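Bifunctional sugar-1-phosphate nucleotidylyltransferase/acetyltransferase (Sulfolobus tokodaii, PDB 5Z0A) synthesises UDP-N-acetylglucosamine and UDP-N-acetylgalactosamine by joining acetyltransferase and metal-dependent nucleotidylyltransferase activities in one trimeric enzyme. Local coordinates at residues Phe4-Gly9 with Ile95-Leu100; Asn110-Lys115 with Ile160-Ser165; Ala82-Ala87 with Ser165-Tyr170; Ile34-Glu39 with Asp99-Asn104. The protein carries 1 engineered substitution. One frame throughout, in Å; residues are numbered along the deposited sequence.

Contact 1 of 4, residues Phe4-Gly9 with Ile95-Leu100; sequences FILAAG and IINGDL. Engineered in segment 95-100: N97 (natural residue Tyr).
F4, I5 and L6 pair with I95, I96 and N97 as neighbouring parallel strands, whose axes approach to 4.8 Å and differ in direction by 26°. I96 bonds on both sides of I5: I96 N donates to F4 O at 2.9 Å, and I96 O accepts from L6 N, also at 2.9 Å. G98 N extends the ladder to L6 O at 2.8 Å, but the strand is already turning away, so this donor stands above the carbonyl plane and the N-H...O angle falls to 142°.

I5 and I96 lie side by side on one face of the sheet, CG1 to CG1 at 3.8 Å. With CG1 beside its backbone N (chi1 -60°) and CG2 anti to it, I5 puts CG1 against I96 and CG2 on G98 CA at 3.7 Å. A beta carbon on G98 would run into L6 O, which suits glycine to this place. With an alanine in place of I5, I96 and G98 would probably lose this apolar cover and a gap would open beneath helix 33-43. On the other face L6 CD1 meets I95 CG2 at 3.8 Å. N97, an engineered replacement of tyrosine, sets OD1 3.9 Å from L6 CD1, buried without a polar partner. The strands end where A8 and G9 serve the nucleotide site and position 97 the sugar-phosphate site, set there by backbone bonds and by apolar packing on both faces.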
loop_
_atom_site.group_PDB
_atom_site.type_symbol
_atom_site.label_atom_id
_atom_site.label_comp_id
_atom_site.label_asym_id
_atom_site.label_seq_id
_atom_site.Cartn_x
_atom_site.Cartn_y
_atom_site.Cartn_z
ATOM N N PHE A 4 -45.077 -14.128 -16.663
ATOM C CA PHE A 4 -44.367 -14.924 -15.724
ATOM C C PHE A 4 -42.839 -14.741 -15.902
ATOM O O PHE A 4 -42.295 -14.902 -16.996
ATOM C CB PHE A 4 -44.734 -16.382 -15.935
ATOM C CG PHE A 4 -46.194 -16.657 -15.668
ATOM C CD1 PHE A 4 -46.635 -16.978 -14.364
ATOM C CD2 PHE A 4 -47.140 -16.489 -16.678
ATOM C CE1 PHE A 4 -47.989 -17.197 -14.079
ATOM C CE2 PHE A 4 -48.493 -16.704 -16.394
ATOM C CZ PHE A 4 -48.914 -17.051 -15.078
ATOM N N ILE A 5 -42.153 -14.462 -14.784
ATOM C CA ILE A 5 -40.687 -14.468 -14.705
ATOM C C ILE A 5 -40.221 -15.733 -14.047
ATOM O O ILE A 5 -40.554 -15.999 -12.874
ATOM C CB ILE A 5 -40.176 -13.283 -13.874
ATOM C CG1 ILE A 5 -40.646 -11.967 -14.542
ATOM C CG2 ILE A 5 -38.661 -13.337 -13.754
ATOM C CD1 ILE A 5 -40.436 -10.687 -13.738
ATOM N N LEU A 6 -39.438 -16.508 -14.774
ATOM C CA LEU A 6 -38.932 -17.767 -14.260
ATOM C C LEU A 6 -37.610 -17.580 -13.514
ATOM O O LEU A 6 -36.548 -17.480 -14.135
ATOM C CB LEU A 6 -38.707 -18.717 -15.421
ATOM C CG LEU A 6 -39.881 -18.895 -16.400
ATOM C CD1 LEU A 6 -39.521 -19.998 -17.380
ATOM C CD2 LEU A 6 -41.181 -19.195 -15.673
ATOM N N ALA A 7 -37.676 -17.618 -12.193
ATOM C CA ALA A 7 -36.519 -17.323 -11.324
ATOM C C ALA A 7 -36.329 -18.394 -10.277
ATOM O O ALA A 7 -36.189 -18.089 -9.099
ATOM C CB ALA A 7 -36.783 -15.983 -10.682
ATOM N N ALA A 8 -36.404 -19.644 -10.688
ATOM C CA ALA A 8 -36.462 -20.773 -9.744
ATOM C C ALA A 8 -35.238 -21.671 -9.763
ATOM O O ALA A 8 -35.266 -22.739 -9.177
ATOM C CB ALA A 8 -37.723 -21.613 -10.018
ATOM N N GLY A 9 -34.195 -21.269 -10.467
ATOM C CA GLY A 9 -32.894 -21.969 -10.455
ATOM C C GLY A 9 -32.125 -21.780 -9.147
ATOM O O GLY A 9 -32.532 -21.012 -8.280
ATOM N N ILE A 95 -43.704 -15.143 -21.123
ATOM C CA ILE A 95 -42.834 -15.847 -20.252
ATOM C C ILE A 95 -41.434 -15.305 -20.489
ATOM O O ILE A 95 -40.970 -15.269 -21.617
ATOM C CB ILE A 95 -42.874 -17.333 -20.560
ATOM C CG1 ILE A 95 -44.301 -17.862 -20.305
ATOM C CG2 ILE A 95 -41.869 -18.096 -19.700
ATOM C CD1 ILE A 95 -44.531 -19.212 -20.947
ATOM N N ILE A 96 -40.747 -14.896 -19.428
ATOM C CA ILE A 96 -39.326 -14.511 -19.563
ATOM C C ILE A 96 -38.403 -15.230 -18.574
ATOM O O ILE A 96 -38.750 -15.394 -17.393
ATOM C CB ILE A 96 -39.148 -12.981 -19.463
ATOM C CG1 ILE A 96 -39.475 -12.457 -18.101
ATOM C CG2 ILE A 96 -40.042 -12.228 -20.462
ATOM C CD1 ILE A 96 -38.768 -11.146 -17.865
ATOM N N ASN A 97 -37.227 -15.645 -19.027
ATOM C CA ASN A 97 -36.232 -16.184 -18.093
ATOM C C ASN A 97 -35.722 -15.105 -17.158
ATOM O O ASN A 97 -35.429 -13.981 -17.599
ATOM C CB ASN A 97 -35.028 -16.754 -18.802
ATOM C CG ASN A 97 -35.314 -18.057 -19.459
ATOM O OD1 ASN A 97 -36.354 -18.665 -19.245
ATOM N ND2 ASN A 97 -34.374 -18.512 -20.285
ATOM N N GLY A 98 -35.635 -15.436 -15.870
ATOM C CA GLY A 98 -35.279 -14.439 -14.821
ATOM C C GLY A 98 -33.797 -14.129 -14.744
ATOM O O GLY A 98 -33.414 -13.273 -13.994
ATOM N N ASP A 99 -32.978 -14.796 -15.521
ATOM C CA ASP A 99 -31.561 -14.456 -15.631
ATOM C C ASP A 99 -31.207 -13.354 -16.699
ATOM O O ASP A 99 -30.066 -13.012 -16.822
ATOM C CB ASP A 99 -30.701 -15.716 -15.797
ATOM C CG ASP A 99 -30.978 -16.447 -17.040
ATOM O OD1 ASP A 99 -31.700 -15.888 -17.877
ATOM O OD2 ASP A 99 -30.493 -17.601 -17.178
ATOM N N LEU A 100 -32.193 -12.806 -17.386
ATOM C CA LEU A 100 -31.941 -11.931 -18.522
ATOM C C LEU A 100 -31.977 -10.470 -18.176
ATOM O O LEU A 100 -32.894 -10.012 -17.499
ATOM C CB LEU A 100 -33.036 -12.083 -19.587
ATOM C CG LEU A 100 -33.245 -13.454 -20.163
ATOM C CD1 LEU A 100 -34.488 -13.363 -21.055
ATOM C CD2 LEU A 100 -32.028 -13.936 -20.942
#

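Contact 2 of 4, residues Asn110-Lys115 with Ile160-Ser165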
loop_
_atom_site.group_PDB
_atom_site.type_symbol
_atom_site.label_atom_id
_atom_site.label_comp_id
_atom_site.label_asym_id
_atom_site.label_seq_id
_atom_site.Cartn_x
_atom_site.Cartn_y
_atom_site.Cartn_z
ATOM N N ASN A 110 -44.716 -5.986 -29.026
ATOM C CA ASN A 110 -45.234 -6.563 -30.286
ATOM C C ASN A 110 -45.759 -8.000 -30.099
ATOM O O ASN A 110 -46.865 -8.375 -30.512
ATOM C CB ASN A 110 -44.114 -6.568 -31.324
ATOM C CG ASN A 110 -44.574 -7.089 -32.684
ATOM O OD1 ASN A 110 -45.193 -6.346 -33.453
ATOM N ND2 ASN A 110 -44.315 -8.350 -32.961
ATOM N N ILE A 111 -44.945 -8.811 -29.467
ATOM C CA ILE A 111 -45.193 -10.234 -29.433
ATOM C C ILE A 111 -46.464 -10.561 -28.598
ATOM O O ILE A 111 -47.182 -11.520 -28.895
ATOM C CB ILE A 111 -43.861 -10.921 -29.006
ATOM C CG1 ILE A 111 -43.510 -11.993 -29.976
ATOM C CG2 ILE A 111 -43.778 -11.332 -27.527
ATOM C CD1 ILE A 111 -42.138 -12.582 -29.737
ATOM N N ILE A 112 -46.774 -9.730 -27.595
ATOM C CA ILE A 112 -48.020 -9.915 -26.845
ATOM C C ILE A 112 -49.295 -9.516 -27.642
ATOM O O ILE A 112 -50.386 -9.685 -27.132
ATOM C CB ILE A 112 -48.020 -9.197 -25.486
ATOM C CG1 ILE A 112 -47.989 -7.693 -25.654
ATOM C CG2 ILE A 112 -46.898 -9.766 -24.590
ATOM C CD1 ILE A 112 -48.031 -6.922 -24.333
ATOM N N THR A 113 -49.153 -8.951 -28.844
ATOM C CA THR A 113 -50.305 -8.684 -29.705
ATOM C C THR A 113 -50.550 -9.787 -30.716
ATOM O O THR A 113 -51.519 -9.694 -31.446
ATOM C CB THR A 113 -50.178 -7.370 -30.520
ATOM O OG1 THR A 113 -49.146 -7.527 -31.485
ATOM C CG2 THR A 113 -49.916 -6.164 -29.601
ATOM N N LEU A 114 -49.659 -10.785 -30.806
ATOM C CA LEU A 114 -49.800 -11.837 -31.818
ATOM C C LEU A 114 -50.691 -12.944 -31.294
ATOM O O LEU A 114 -50.688 -13.252 -30.092
ATOM C CB LEU A 114 -48.456 -12.415 -32.184
ATOM C CG LEU A 114 -47.385 -11.420 -32.600
ATOM C CD1 LEU A 114 -46.080 -12.175 -32.882
ATOM C CD2 LEU A 114 -47.827 -10.603 -33.822
ATOM N N LYS A 115 -51.508 -13.497 -32.185
ATOM C CA LYS A 115 -52.402 -14.606 -31.846
ATOM C C LYS A 115 -51.591 -15.922 -31.780
ATOM O O LYS A 115 -51.821 -16.778 -30.923
ATOM C CB LYS A 115 -53.520 -14.710 -32.895
ATOM C CG LYS A 115 -54.724 -15.520 -32.434
ATOM C CD LYS A 115 -55.631 -15.917 -33.611
ATOM C CE LYS A 115 -56.342 -17.253 -33.396
ATOM N NZ LYS A 115 -57.275 -17.199 -32.236
ATOM N N ILE A 160 -37.348 -15.284 -24.151
ATOM C CA ILE A 160 -38.544 -14.441 -24.095
ATOM C C ILE A 160 -39.579 -15.100 -25.029
ATOM O O ILE A 160 -39.361 -15.163 -26.238
ATOM C CB ILE A 160 -38.262 -12.986 -24.510
ATOM C CG1 ILE A 160 -37.224 -12.356 -23.558
ATOM C CG2 ILE A 160 -39.522 -12.159 -24.455
ATOM C CD1 ILE A 160 -36.605 -11.069 -24.099
ATOM N N TYR A 161 -40.691 -15.554 -24.437
ATOM C CA TYR A 161 -41.736 -16.287 -25.136
ATOM C C TYR A 161 -43.107 -15.701 -24.933
ATOM O O TYR A 161 -43.458 -15.281 -23.810
ATOM C CB TYR A 161 -41.776 -17.719 -24.633
ATOM C CG TYR A 161 -40.424 -18.343 -24.332
ATOM C CD1 TYR A 161 -39.935 -18.408 -23.045
ATOM C CD2 TYR A 161 -39.654 -18.920 -25.334
ATOM C CE1 TYR A 161 -38.717 -19.031 -22.758
ATOM C CE2 TYR A 161 -38.467 -19.557 -25.052
ATOM C CZ TYR A 161 -38.006 -19.591 -23.742
ATOM O OH TYR A 161 -36.855 -20.251 -23.470
ATOM N N LYS A 162 -43.940 -15.779 -25.974
ATOM C CA LYS A 162 -45.392 -15.576 -25.827
ATOM C C LYS A 162 -46.017 -16.871 -26.263
ATOM O O LYS A 162 -46.017 -17.215 -27.461
ATOM C CB LYS A 162 -45.876 -14.389 -26.681
ATOM C CG LYS A 162 -47.201 -13.801 -26.270
ATOM C CD LYS A 162 -48.435 -14.616 -26.648
ATOM C CE LYS A 162 -48.554 -14.908 -28.130
ATOM N NZ LYS A 162 -49.924 -15.484 -28.448
ATOM N N LEU A 163 -46.479 -17.631 -25.271
ATOM C CA LEU A 163 -46.954 -18.985 -25.519
ATOM C C LEU A 163 -48.427 -19.112 -25.145
ATOM O O LEU A 163 -48.925 -18.461 -24.195
ATOM C CB LEU A 163 -46.129 -20.012 -24.762
ATOM C CG LEU A 163 -44.627 -20.038 -25.023
ATOM C CD1 LEU A 163 -43.930 -21.086 -24.168
ATOM C CD2 LEU A 163 -44.345 -20.319 -26.481
ATOM N N ASN A 164 -49.107 -19.960 -25.909
ATOM C CA ASN A 164 -50.525 -20.315 -25.653
ATOM C C ASN A 164 -50.607 -21.524 -24.709
ATOM O O ASN A 164 -49.632 -22.303 -24.595
ATOM C CB ASN A 164 -51.245 -20.587 -26.989
ATOM C CG ASN A 164 -51.132 -19.403 -27.966
ATOM O OD1 ASN A 164 -51.050 -18.247 -27.549
ATOM N ND2 ASN A 164 -51.144 -19.695 -29.262
ATOM N N SER A 165 -51.762 -21.714 -24.083
ATOM C CA SER A 165 -51.930 -22.794 -23.108
ATOM C C SER A 165 -51.749 -24.210 -23.673
ATOM O O SER A 165 -51.550 -25.146 -22.904
ATOM C CB SER A 165 -53.251 -22.667 -22.344
ATOM O OG SER A 165 -54.359 -22.782 -23.202
#
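K162 of strand 155-164 grips the turn that follows helix 106-111 through a polar contact built on an aliphatic base, over one face of the central mixed sheet. That base is I111 CG2 against K162 CB at 3.8 Å, the two side chains pointing opposite ways as they pass. Two successive bends, chi2 -75° and chi3 -57°, fold the lysine chain along I111 O, which lies 3.5 Å from CG. K162 NZ thereby reaches L114 O at 2.9 Å, from above the carbonyl plane. I111 to L114 form a type I turn, the start of the link from helix 106-111 to strand 117-123, itself the antiparallel neighbour of strand 155-164. N164 OD1 also accepts from K162 NZ, at 3.1 Å, and E92 supplies a salt bridge. A methionine in place of K162 would probably leave the E92 carboxylate without its opposite charge and L114 O without its donor. Two weak bonds, from K162 NZ and N164 ND2, converge on K115 O at 3.4 Å each.

Contact 3 of 4, residues Ala82-Ala87 with Ser165-Tyr170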
loop_
_atom_site.group_PDB
_atom_site.type_symbol
_atom_site.label_atom_id
_atom_site.label_comp_id
_atom_site.label_asym_id
_atom_site.label_seq_id
_atom_site.Cartn_x
_atom_site.Cartn_y
_atom_site.Cartn_z
ATOM N N ALA A 82 -40.364 -27.318 -15.708
ATOM C CA ALA A 82 -40.890 -27.496 -14.363
ATOM C C ALA A 82 -41.403 -26.176 -13.795
ATOM O O ALA A 82 -42.431 -26.128 -13.139
ATOM C CB ALA A 82 -39.804 -28.071 -13.461
ATOM N N ALA A 83 -40.658 -25.106 -14.039
ATOM C CA ALA A 83 -41.084 -23.778 -13.571
ATOM C C ALA A 83 -42.431 -23.390 -14.161
ATOM O O ALA A 83 -43.313 -22.997 -13.402
ATOM C CB ALA A 83 -40.024 -22.701 -13.879
ATOM N N ILE A 84 -42.607 -23.480 -15.495
ATOM C CA ILE A 84 -43.915 -23.054 -16.055
ATOM C C ILE A 84 -45.079 -23.989 -15.675
ATOM O O ILE A 84 -46.209 -23.530 -15.697
ATOM C CB ILE A 84 -43.984 -22.721 -17.548
ATOM C CG1 ILE A 84 -43.668 -23.912 -18.424
ATOM C CG2 ILE A 84 -43.136 -21.515 -17.891
ATOM C CD1 ILE A 84 -44.470 -23.757 -19.708
ATOM N N LEU A 85 -44.807 -25.217 -15.239
ATOM C CA LEU A 85 -45.858 -26.014 -14.612
ATOM C C LEU A 85 -46.562 -25.327 -13.454
ATOM O O LEU A 85 -47.725 -25.610 -13.234
ATOM C CB LEU A 85 -45.342 -27.374 -14.151
ATOM C CG LEU A 85 -44.972 -28.350 -15.264
ATOM C CD1 LEU A 85 -44.546 -29.650 -14.613
ATOM C CD2 LEU A 85 -46.120 -28.606 -16.245
ATOM N N SER A 86 -45.929 -24.362 -12.770
ATOM C CA SER A 86 -46.646 -23.592 -11.739
ATOM C C SER A 86 -47.252 -22.272 -12.223
ATOM O O SER A 86 -47.711 -21.476 -11.406
ATOM C CB SER A 86 -45.713 -23.334 -10.572
ATOM O OG SER A 86 -45.128 -24.543 -10.150
ATOM N N ALA A 87 -47.214 -22.010 -13.534
ATOM C CA ALA A 87 -47.783 -20.782 -14.119
ATOM C C ALA A 87 -49.238 -21.069 -14.417
ATOM O O ALA A 87 -49.532 -21.997 -15.140
ATOM C CB ALA A 87 -47.058 -20.405 -15.405
ATOM N N SER A 165 -51.762 -21.714 -24.083
ATOM C CA SER A 165 -51.930 -22.794 -23.108
ATOM C C SER A 165 -51.749 -24.210 -23.673
ATOM O O SER A 165 -51.550 -25.146 -22.904
ATOM C CB SER A 165 -53.251 -22.667 -22.344
ATOM O OG SER A 165 -54.359 -22.782 -23.202
ATOM N N ASP A 166 -51.751 -24.346 -24.997
ATOM C CA ASP A 166 -51.306 -25.593 -25.660
ATOM C C ASP A 166 -49.910 -26.098 -25.232
ATOM O O ASP A 166 -49.590 -27.287 -25.413
ATOM C CB ASP A 166 -51.341 -25.456 -27.196
ATOM C CG ASP A 166 -52.750 -25.179 -27.731
ATOM O OD1 ASP A 166 -53.669 -25.965 -27.424
ATOM O OD2 ASP A 166 -52.963 -24.156 -28.404
ATOM N N ILE A 167 -49.061 -25.206 -24.706
ATOM C CA ILE A 167 -47.725 -25.611 -24.285
ATOM C C ILE A 167 -47.782 -26.688 -23.195
ATOM O O ILE A 167 -46.905 -27.566 -23.134
ATOM C CB ILE A 167 -46.861 -24.386 -23.825
ATOM C CG1 ILE A 167 -45.384 -24.780 -23.681
ATOM C CG2 ILE A 167 -47.376 -23.782 -22.529
ATOM C CD1 ILE A 167 -44.676 -24.945 -24.999
ATOM N N PHE A 168 -48.791 -26.611 -22.340
ATOM C CA PHE A 168 -48.946 -27.612 -21.253
ATOM C C PHE A 168 -49.162 -29.014 -21.796
ATOM O O PHE A 168 -48.584 -29.969 -21.286
ATOM C CB PHE A 168 -50.052 -27.193 -20.269
ATOM C CG PHE A 168 -49.707 -25.955 -19.488
ATOM C CD1 PHE A 168 -48.655 -25.986 -18.565
ATOM C CD2 PHE A 168 -50.383 -24.743 -19.697
ATOM C CE1 PHE A 168 -48.298 -24.854 -17.857
ATOM C CE2 PHE A 168 -50.032 -23.599 -18.979
ATOM C CZ PHE A 168 -48.985 -23.662 -18.059
ATOM N N THR A 169 -49.943 -29.114 -22.876
ATOM C CA THR A 169 -50.135 -30.385 -23.601
ATOM C C THR A 169 -48.795 -30.961 -24.068
ATOM O O THR A 169 -48.578 -32.174 -23.983
ATOM C CB THR A 169 -51.073 -30.209 -24.839
ATOM O OG1 THR A 169 -52.341 -29.687 -24.427
ATOM C CG2 THR A 169 -51.292 -31.543 -25.598
ATOM N N TYR A 170 -47.925 -30.098 -24.606
ATOM C CA TYR A 170 -46.635 -30.567 -25.128
ATOM C C TYR A 170 -45.696 -30.864 -23.985
ATOM O O TYR A 170 -44.879 -31.786 -24.074
ATOM C CB TYR A 170 -46.029 -29.576 -26.110
ATOM C CG TYR A 170 -46.845 -29.464 -27.361
ATOM C CD1 TYR A 170 -47.691 -28.369 -27.569
ATOM C CD2 TYR A 170 -46.830 -30.480 -28.306
ATOM C CE1 TYR A 170 -48.485 -28.266 -28.714
ATOM C CE2 TYR A 170 -47.630 -30.407 -29.440
ATOM C CZ TYR A 170 -48.465 -29.299 -29.645
ATOM O OH TYR A 170 -49.234 -29.215 -30.789
#
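The F168 ring turns its edge to the end of helix 80-84, with I84 O in the ring plane 3.3 Å from CE1, while I167 CG2 sits over one face, displaced from the ring centre. L85 CA also lies at the edge, and A87 O comes in obliquely at 3.4 Å from CZ. Aromatic C-H edges are slightly positive, so the ring edge of a phenylalanine suits a place beside I84 O, which is at the same time the acceptor for A87 N in the type I turn from I84 to A87. The end of helix 80-84 with the turn after it, and the start of helix 166-173, pack on one side of the nucleotidylyltransferase sheet, and helix 184-194 touches both through L184 and A187. I84 holds CG1 between its backbone N and carbonyl carbon (chi1 63°), which sends CD1 across I167 at about a right angle, 4.1 Å from CG2. Toward the exposed side, L85 CD2 lies 4.3 Å from F168 CD1. The F168 ring also meets that of F89, their planes at about 45°.

Contact 4 of 4, residues Ile34-Glu39 with Asp99-Asn104; sequences IEYQIE and DLFFSN
Helix 33-43, which covers one face of the central sheet, meets strand 100-102 just beyond the turn that ends strand 92-97; this short strand pairs antiparallel with strand 206-208. Q37 makes the polar link. Q37 NE2 donates to L100 O at 2.8 Å, in a bond that is almost straight (171° at the hydrogen). The acceptor lies in the plane of the Q37 amide, and the donor is tilted slightly from the carbonyl plane. With CG anti to its carbonyl carbon (chi1 -66°) and the chain extended beyond it, Q37 carries its amide from the helix to the strand. The same NE2 also bonds G98 O, and two acceptors hold the amide against rotation. A glutamine suits this buried place because its amide supplies hydrogens to backbone carbonyls without bringing a charge. Its aliphatic part is used too: Q37 CG lies 4.2 Å from F102 CE2.

One helical position earlier, Y36 receives the edge of F101 on its ring face. The stack is T-shaped, with centroids 5.5 Å apart, planes at 73° and F101 CE1 3.8 Å from Y36 CG. Y36 OH is bonded to I28 O, and K31 makes a cation-pi contact with the ring. The turn after strand 92-97 holds D99, whose side chain lies about 4 Å from that of R13 of the nucleotide site. Helix 33-43 lying on the central sheet, against I5, belongs to the Rossmann-like GT-A fold of nucleotidylyltransferases.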
loop_
_atom_site.group_PDB
_atom_site.type_symbol
_atom_site.label_atom_id
_atom_site.label_comp_id
_atom_site.label_asym_id
_atom_site.label_seq_id
_atom_site.Cartn_x
_atom_site.Cartn_y
_atom_site.Cartn_z
ATOM N N ILE A 34 -34.286 -7.969 -11.305
ATOM C CA ILE A 34 -35.712 -8.208 -11.506
ATOM C C ILE A 34 -36.532 -6.904 -11.628
ATOM O O ILE A 34 -37.573 -6.873 -12.299
ATOM C CB ILE A 34 -36.267 -9.204 -10.466
ATOM C CG1 ILE A 34 -37.678 -9.672 -10.905
ATOM C CG2 ILE A 34 -36.299 -8.591 -9.089
ATOM C CD1 ILE A 34 -38.048 -10.978 -10.245
ATOM N N GLU A 35 -36.120 -5.833 -10.964
ATOM C CA GLU A 35 -36.854 -4.578 -11.109
ATOM C C GLU A 35 -36.800 -3.992 -12.519
ATOM O O GLU A 35 -37.700 -3.272 -12.930
ATOM C CB GLU A 35 -36.430 -3.507 -10.085
ATOM C CG GLU A 35 -37.130 -3.648 -8.738
ATOM C CD GLU A 35 -36.695 -2.598 -7.692
ATOM O OE1 GLU A 35 -36.768 -2.970 -6.513
ATOM O OE2 GLU A 35 -36.317 -1.438 -8.063
ATOM N N TYR A 36 -35.690 -4.208 -13.209
ATOM C CA TYR A 36 -35.604 -3.792 -14.605
ATOM C C TYR A 36 -36.600 -4.563 -15.437
ATOM O O TYR A 36 -37.299 -3.966 -16.249
ATOM C CB TYR A 36 -34.187 -3.931 -15.184
ATOM C CG TYR A 36 -33.195 -2.947 -14.594
ATOM C CD1 TYR A 36 -32.439 -3.284 -13.455
ATOM C CD2 TYR A 36 -32.984 -1.675 -15.172
ATOM C CE1 TYR A 36 -31.534 -2.410 -12.911
ATOM C CE2 TYR A 36 -32.031 -0.804 -14.650
ATOM C CZ TYR A 36 -31.320 -1.204 -13.524
ATOM O OH TYR A 36 -30.365 -0.416 -12.992
ATOM N N GLN A 37 -36.647 -5.869 -15.206
ATOM C CA GLN A 37 -37.512 -6.745 -15.975
ATOM C C GLN A 37 -38.972 -6.341 -15.787
ATOM O O GLN A 37 -39.675 -6.175 -16.765
ATOM C CB GLN A 37 -37.338 -8.181 -15.552
ATOM C CG GLN A 37 -35.977 -8.792 -15.843
ATOM C CD GLN A 37 -35.738 -10.116 -15.106
ATOM O OE1 GLN A 37 -36.454 -10.467 -14.179
ATOM N NE2 GLN A 37 -34.695 -10.813 -15.487
ATOM N N ILE A 38 -39.380 -6.140 -14.524
ATOM C CA ILE A 38 -40.692 -5.672 -14.173
ATOM C C ILE A 38 -40.968 -4.310 -14.788
ATOM O O ILE A 38 -42.067 -4.084 -15.372
ATOM C CB ILE A 38 -40.897 -5.604 -12.643
ATOM C CG1 ILE A 38 -41.023 -6.999 -12.084
ATOM C CG2 ILE A 38 -42.146 -4.772 -12.262
ATOM C CD1 ILE A 38 -40.757 -7.095 -10.580
ATOM N N GLU A 39 -40.049 -3.385 -14.641
ATOM C CA GLU A 39 -40.247 -2.053 -15.236
ATOM C C GLU A 39 -40.458 -2.120 -16.773
ATOM O O GLU A 39 -41.305 -1.417 -17.295
ATOM C CB GLU A 39 -39.076 -1.157 -14.836
ATOM C CG GLU A 39 -39.113 0.276 -15.288
ATOM C CD GLU A 39 -37.710 0.932 -15.322
ATOM O OE1 GLU A 39 -36.765 0.443 -14.624
ATOM O OE2 GLU A 39 -37.589 1.934 -16.080
ATOM N N ASP A 99 -32.978 -14.796 -15.521
ATOM C CA ASP A 99 -31.561 -14.456 -15.631
ATOM C C ASP A 99 -31.207 -13.354 -16.699
ATOM O O ASP A 99 -30.066 -13.012 -16.822
ATOM C CB ASP A 99 -30.701 -15.716 -15.797
ATOM C CG ASP A 99 -30.978 -16.447 -17.040
ATOM O OD1 ASP A 99 -31.700 -15.888 -17.877
ATOM O OD2 ASP A 99 -30.493 -17.601 -17.178
ATOM N N LEU A 100 -32.193 -12.806 -17.386
ATOM C CA LEU A 100 -31.941 -11.931 -18.522
ATOM C C LEU A 100 -31.977 -10.470 -18.176
ATOM O O LEU A 100 -32.894 -10.012 -17.499
ATOM C CB LEU A 100 -33.036 -12.083 -19.587
ATOM C CG LEU A 100 -33.245 -13.454 -20.163
ATOM C CD1 LEU A 100 -34.488 -13.363 -21.055
ATOM C CD2 LEU A 100 -32.028 -13.936 -20.942
ATOM N N PHE A 101 -31.048 -9.744 -18.765
ATOM C CA PHE A 101 -31.150 -8.304 -18.819
ATOM C C PHE A 101 -31.333 -7.976 -20.296
ATOM O O PHE A 101 -30.540 -8.452 -21.134
ATOM C CB PHE A 101 -29.897 -7.583 -18.239
ATOM C CG PHE A 101 -30.037 -6.124 -18.296
ATOM C CD1 PHE A 101 -30.707 -5.465 -17.292
ATOM C CD2 PHE A 101 -29.705 -5.431 -19.451
ATOM C CE1 PHE A 101 -30.977 -4.117 -17.386
ATOM C CE2 PHE A 101 -29.988 -4.088 -19.580
ATOM C CZ PHE A 101 -30.621 -3.419 -18.537
ATOM N N PHE A 102 -32.323 -7.134 -20.612
ATOM C CA PHE A 102 -32.585 -6.705 -21.991
ATOM C C PHE A 102 -32.895 -5.224 -22.012
ATOM O O PHE A 102 -33.565 -4.717 -21.117
ATOM C CB PHE A 102 -33.726 -7.509 -22.608
ATOM C CG PHE A 102 -34.929 -7.683 -21.703
ATOM C CD1 PHE A 102 -35.965 -6.778 -21.740
ATOM C CD2 PHE A 102 -35.040 -8.785 -20.862
ATOM C CE1 PHE A 102 -37.076 -6.940 -20.937
ATOM C CE2 PHE A 102 -36.136 -8.959 -20.038
ATOM C CZ PHE A 102 -37.158 -8.017 -20.068
ATOM N N SER A 103 -32.319 -4.501 -22.973
ATOM C CA SER A 103 -32.490 -3.047 -23.043
ATOM C C SER A 103 -33.857 -2.605 -23.587
ATOM O O SER A 103 -34.296 -1.492 -23.339
ATOM C CB SER A 103 -31.418 -2.454 -23.933
ATOM O OG SER A 103 -31.549 -2.920 -25.307
ATOM N N ASN A 104 -34.450 -3.431 -24.438
ATOM C CA ASN A 104 -35.584 -3.007 -25.278
ATOM C C ASN A 104 -36.833 -3.717 -24.770
ATOM O O ASN A 104 -36.786 -4.927 -24.458
ATOM C CB ASN A 104 -35.419 -3.476 -26.730
ATOM C CG ASN A 104 -34.258 -2.842 -27.536
ATOM O OD1 ASN A 104 -34.134 -3.180 -28.763
ATOM N ND2 ASN A 104 -33.392 -2.023 -26.923
#

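How the contacts relate
All four contacts lie in the N-terminal nucleotidylyltransferase region. Contact 1 joins two central strands of its mixed sheet; contact 2, centres about 16 Å apart, continues to the next strand, where I95 N meets Y161 O at 2.7 Å. Contact 4, its centre about 10 Å from that of contact 1, shares D99 and L100 with it and puts helix 33-43 on the I5 and I96 face. Contact 3, centres about 14 Å from contact 1, packs on the L6 and I95 face. Along the chain, contacts 1 and 4 close before contact 2 opens and interleave with contact 3, between whose segments contact 2 falls, apart from the shared S165. The sheet is thus covered on both faces, contacts 1 and 4 at its substrate-binding strand ends, contacts 2 and 3 toward the other.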